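Local coordinates for protein FKBO (Streptomyces hygroscopicus, PDB 4BPS) that hydrolyses chorismate to a dihydroxycyclohexadiene carboxylate and pyruvate, a step in the biosynthesis of the immunosuppressant polyketides FK506 and FK520, at residues 16-27 and 71-79. Residues are numbered along the deposited sequence; the frame is centred on the assembly and turned at random.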
loop_
_atom_site.group_PDB
_atom_site.type_symbol
_atom_site.label_atom_id
_atom_site.label_comp_id
_atom_site.label_asym_id
_atom_site.label_seq_id
_atom_site.Cartn_x
_atom_site.Cartn_y
_atom_site.Cartn_z
ATOM N N SER A 16 15.446 -13.935 18.554
ATOM C CA SER A 16 15.601 -12.601 17.968
ATOM C C SER A 16 14.635 -12.455 16.772
ATOM O O SER A 16 14.640 -13.302 15.857
ATOM C CB SER A 16 17.047 -12.375 17.499
ATOM O OG SER A 16 17.995 -12.486 18.557
ATOM N N VAL A 17 13.812 -11.410 16.786
ATOM C CA VAL A 17 12.869 -11.175 15.710
ATOM C C VAL A 17 12.817 -9.693 15.401
ATOM O O VAL A 17 12.803 -8.852 16.306
ATOM C CB VAL A 17 11.454 -11.717 16.066
ATOM C CG1 VAL A 17 10.917 -11.068 17.331
ATOM C CG2 VAL A 17 10.505 -11.504 14.906
ATOM N N THR A 18 12.759 -9.379 14.108
ATOM C CA THR A 18 12.618 -8.000 13.633
ATOM C C THR A 18 11.392 -7.912 12.716
ATOM O O THR A 18 11.236 -8.692 11.780
ATOM C CB THR A 18 13.882 -7.574 12.862
ATOM O OG1 THR A 18 15.032 -7.764 13.692
ATOM C CG2 THR A 18 13.789 -6.110 12.414
ATOM N N ALA A 19 10.549 -6.927 12.989
ATOM C CA ALA A 19 9.341 -6.681 12.192
ATOM C C ALA A 19 9.704 -5.957 10.892
ATOM O O ALA A 19 10.766 -5.352 10.789
ATOM C CB ALA A 19 8.361 -5.859 12.999
ATOM N N PRO A 20 8.850 -6.058 9.859
ATOM C CA PRO A 20 9.224 -5.498 8.554
ATOM C C PRO A 20 9.449 -4.009 8.591
ATOM O O PRO A 20 8.810 -3.284 9.370
ATOM C CB PRO A 20 8.034 -5.848 7.657
ATOM C CG PRO A 20 7.416 -7.068 8.337
ATOM C CD PRO A 20 7.573 -6.790 9.804
ATOM N N TYR A 21 10.352 -3.547 7.736
ATOM C CA TYR A 21 10.639 -2.128 7.629
ATOM C C TYR A 21 11.120 -1.835 6.216
ATOM O O TYR A 21 11.460 -2.733 5.447
ATOM C CB TYR A 21 11.671 -1.678 8.674
ATOM C CG TYR A 21 13.022 -2.353 8.605
ATOM C CD1 TYR A 21 13.240 -3.598 9.210
ATOM C CD2 TYR A 21 14.086 -1.746 7.983
ATOM C CE1 TYR A 21 14.485 -4.216 9.188
ATOM C CE2 TYR A 21 15.342 -2.344 7.961
ATOM C CZ TYR A 21 15.545 -3.580 8.593
ATOM O OH TYR A 21 16.782 -4.185 8.594
ATOM N N CYS A 22 11.129 -0.555 5.883
ATOM C CA CYS A 22 11.335 -0.110 4.528
ATOM C C CYS A 22 12.616 0.726 4.354
ATOM O O CYS A 22 13.051 1.439 5.290
ATOM C CB CYS A 22 10.092 0.747 4.144
ATOM S SG CYS A 22 9.910 1.139 2.408
ATOM N N ARG A 23 13.181 0.649 3.154
ATOM C CA ARG A 23 14.210 1.582 2.699
ATOM C C ARG A 23 13.876 2.028 1.290
ATOM O O ARG A 23 13.292 1.262 0.530
ATOM C CB ARG A 23 15.589 0.908 2.645
ATOM C CG ARG A 23 16.153 0.462 3.982
ATOM C CD ARG A 23 16.699 1.618 4.787
ATOM N NE ARG A 23 17.345 1.148 6.013
ATOM C CZ ARG A 23 16.763 1.060 7.206
ATOM N NH1 ARG A 23 15.500 1.434 7.386
ATOM N NH2 ARG A 23 17.454 0.601 8.242
ATOM N N PHE A 24 14.263 3.256 0.941
ATOM C CA PHE A 24 14.192 3.721 -0.442
ATOM C C PHE A 24 15.615 3.795 -0.974
ATOM O O PHE A 24 16.511 4.365 -0.327
ATOM C CB PHE A 24 13.567 5.101 -0.548
ATOM C CG PHE A 24 12.086 5.176 -0.205
ATOM C CD1 PHE A 24 11.302 4.056 0.039
ATOM C CD2 PHE A 24 11.492 6.424 -0.152
ATOM C CE1 PHE A 24 9.942 4.176 0.324
ATOM C CE2 PHE A 24 10.157 6.555 0.119
ATOM C CZ PHE A 24 9.372 5.446 0.360
ATOM N N GLU A 25 15.828 3.186 -2.136
ATOM C CA GLU A 25 17.160 3.105 -2.714
ATOM C C GLU A 25 17.132 3.609 -4.152
ATOM O O GLU A 25 16.113 3.623 -4.833
ATOM C CB GLU A 25 17.699 1.659 -2.687
ATOM C CG GLU A 25 17.708 0.946 -1.317
ATOM C CD GLU A 25 18.728 1.482 -0.288
ATOM O OE1 GLU A 25 19.630 2.252 -0.696
ATOM O OE2 GLU A 25 18.625 1.128 0.923
ATOM N N LYS A 26 18.292 4.012 -4.632
ATOM C CA LYS A 26 18.433 4.401 -6.024
ATOM C C LYS A 26 18.424 3.141 -6.873
ATOM O O LYS A 26 19.201 2.217 -6.621
ATOM C CB LYS A 26 19.750 5.147 -6.226
ATOM C CG LYS A 26 19.750 6.554 -5.659
ATOM C CD LYS A 26 18.916 7.517 -6.512
ATOM C CE LYS A 26 17.512 7.750 -5.938
ATOM N NZ LYS A 26 16.799 8.846 -6.651
ATOM N N THR A 27 17.554 3.099 -7.873
ATOM C CA THR A 27 17.489 1.920 -8.730
ATOM C C THR A 27 18.789 1.843 -9.525
ATOM O O THR A 27 19.289 2.854 -10.001
ATOM C CB THR A 27 16.266 1.963 -9.660
ATOM O OG1 THR A 27 15.074 2.086 -8.872
ATOM C CG2 THR A 27 16.166 0.693 -10.520
ATOM N N ALA A 71 12.254 7.648 -10.687
ATOM C CA ALA A 71 12.282 6.224 -10.405
ATOM C C ALA A 71 13.077 5.965 -9.144
ATOM O O ALA A 71 14.052 6.668 -8.873
ATOM C CB ALA A 71 12.889 5.461 -11.581
ATOM N N PHE A 72 12.676 4.957 -8.371
ATOM C CA PHE A 72 13.439 4.545 -7.195
ATOM C C PHE A 72 12.981 3.147 -6.829
ATOM O O PHE A 72 11.962 2.659 -7.343
ATOM C CB PHE A 72 13.237 5.517 -6.000
ATOM C CG PHE A 72 11.912 5.358 -5.316
ATOM C CD1 PHE A 72 10.749 5.907 -5.863
ATOM C CD2 PHE A 72 11.811 4.650 -4.131
ATOM C CE1 PHE A 72 9.528 5.735 -5.220
ATOM C CE2 PHE A 72 10.607 4.473 -3.491
ATOM C CZ PHE A 72 9.456 5.022 -4.038
ATOM N N THR A 73 13.730 2.483 -5.946
ATOM C CA THR A 73 13.362 1.154 -5.474
ATOM C C THR A 73 12.900 1.207 -4.025
ATOM O O THR A 73 13.571 1.763 -3.133
ATOM C CB THR A 73 14.539 0.178 -5.597
ATOM O OG1 THR A 73 14.969 0.180 -6.955
ATOM C CG2 THR A 73 14.150 -1.254 -5.233
ATOM N N GLU A 74 11.718 0.651 -3.809
ATOM C CA GLU A 74 11.148 0.473 -2.478
ATOM C C GLU A 74 11.557 -0.922 -2.004
ATOM O O GLU A 74 11.153 -1.920 -2.599
ATOM C CB GLU A 74 9.627 0.589 -2.590
ATOM C CG GLU A 74 8.827 0.193 -1.367
ATOM C CD GLU A 74 7.336 0.213 -1.636
ATOM O OE1 GLU A 74 6.872 1.040 -2.465
ATOM O OE2 GLU A 74 6.601 -0.604 -1.024
ATOM N N VAL A 75 12.372 -0.994 -0.946
ATOM C CA VAL A 75 12.931 -2.255 -0.479
ATOM C C VAL A 75 12.353 -2.584 0.897
ATOM O O VAL A 75 12.464 -1.781 1.823
ATOM C CB VAL A 75 14.473 -2.202 -0.384
ATOM C CG1 VAL A 75 15.018 -3.588 -0.074
ATOM C CG2 VAL A 75 15.103 -1.639 -1.681
ATOM N N TRP A 76 11.755 -3.765 1.013
ATOM C CA TRP A 76 11.253 -4.260 2.289
ATOM C C TRP A 76 12.285 -5.189 2.913
ATOM O O TRP A 76 12.935 -5.994 2.225
ATOM C CB TRP A 76 9.881 -4.917 2.105
ATOM C CG TRP A 76 8.876 -3.840 1.934
ATOM C CD1 TRP A 76 8.430 -3.310 0.761
ATOM C CD2 TRP A 76 8.307 -3.062 2.985
ATOM N NE1 TRP A 76 7.579 -2.244 1.025
ATOM C CE2 TRP A 76 7.499 -2.076 2.390
ATOM C CE3 TRP A 76 8.402 -3.106 4.378
ATOM C CZ2 TRP A 76 6.777 -1.150 3.147
ATOM C CZ3 TRP A 76 7.680 -2.191 5.125
ATOM C CH2 TRP A 76 6.880 -1.228 4.512
ATOM N N HIS A 77 12.414 -5.054 4.222
ATOM C CA HIS A 77 13.396 -5.753 5.041
ATOM C C HIS A 77 12.713 -6.372 6.254
ATOM O O HIS A 77 11.659 -5.890 6.699
ATOM C CB HIS A 77 14.400 -4.746 5.608
ATOM C CG HIS A 77 15.284 -4.101 4.593
ATOM N ND1 HIS A 77 16.610 -4.444 4.460
ATOM C CD2 HIS A 77 15.059 -3.104 3.697
ATOM C CE1 HIS A 77 17.163 -3.690 3.518
ATOM N NE2 HIS A 77 16.238 -2.886 3.030
ATOM N N ALA A 78 13.350 -7.379 6.840
ATOM C CA ALA A 78 12.983 -7.775 8.202
ATOM C C ALA A 78 14.214 -8.356 8.875
ATOM O O ALA A 78 14.873 -7.667 9.641
ATOM C CB ALA A 78 11.802 -8.764 8.191
ATOM N N GLN A 79 14.502 -9.613 8.594
ATOM C CA GLN A 79 15.779 -10.218 8.942
ATOM C C GLN A 79 16.049 -11.248 7.860
ATOM O O GLN A 79 15.266 -11.365 6.913
ATOM C CB GLN A 79 15.768 -10.811 10.347
ATOM C CG GLN A 79 14.839 -11.961 10.571
ATOM C CD GLN A 79 14.581 -12.194 12.071
ATOM O OE1 GLN A 79 13.507 -11.839 12.577
ATOM N NE2 GLN A 79 15.525 -12.825 12.763
HETATM O O HOH W 1 11.338 -11.388 10.919
HETATM O O HOH W 2 17.572 -1.413 1.194
HETATM O O HOH W 3 14.136 9.166 -7.660
HETATM O O HOH W 4 12.921 1.947 -10.378
HETATM O O HOH W 5 16.622 5.887 -8.429
#
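Gln79 OE1 is gripped twice, by Thr18 N, 3.0 Å away and above the plane of the Gln79 amide, and by a water that also donates to Thr18 O. The other branch of this amide, Gln79 NE2, reaches Ser16 O in a longer, nearly straight bond of 3.3 Å. Beyond it, strands 21-25 and 72-77 pair antiparallel, with Tyr21, Arg23 and Glu25 in hydrogen-bonded pairs opposite His77, Val75 and Thr73. With CG between its backbone N and carbonyl carbon (chi1 60°), Tyr21 lays one ring face over His77 CB, 3.5 Å from the ring centroid in a CH-pi contact; the two rings run nearly parallel but barely overlap. Replacing Tyr21 by an alanine removes the ring, which would probably uncover His77 CB and open a gap over it. His77 NE2 shares a water with Glu25 OE2, while His77 ND1 is hydrogen-bonded to Thr37 OG1. In this YjgF-fold chorismatase, strand 21-25 edges a five-stranded mixed sheet away from the ligand pocket, and strand 72-77 joins it to strand 38-44. Cys22 CB sits 3.8 Å from the centroid of the six-membered ring of Trp76, its SG making a sulfur-aromatic contact with the same ring. Trp76 NE1 bonds Glu74 OE2 in the indole plane, while Glu74 OE1 forms a salt bridge with Lys297 and a hydrogen bond with His44. Phe72 sends CE2 over the centre of the Phe24 ring, edge to face, and Thr27 OG1 and Thr73 OG1 share a 2.7 Å hydrogen bond.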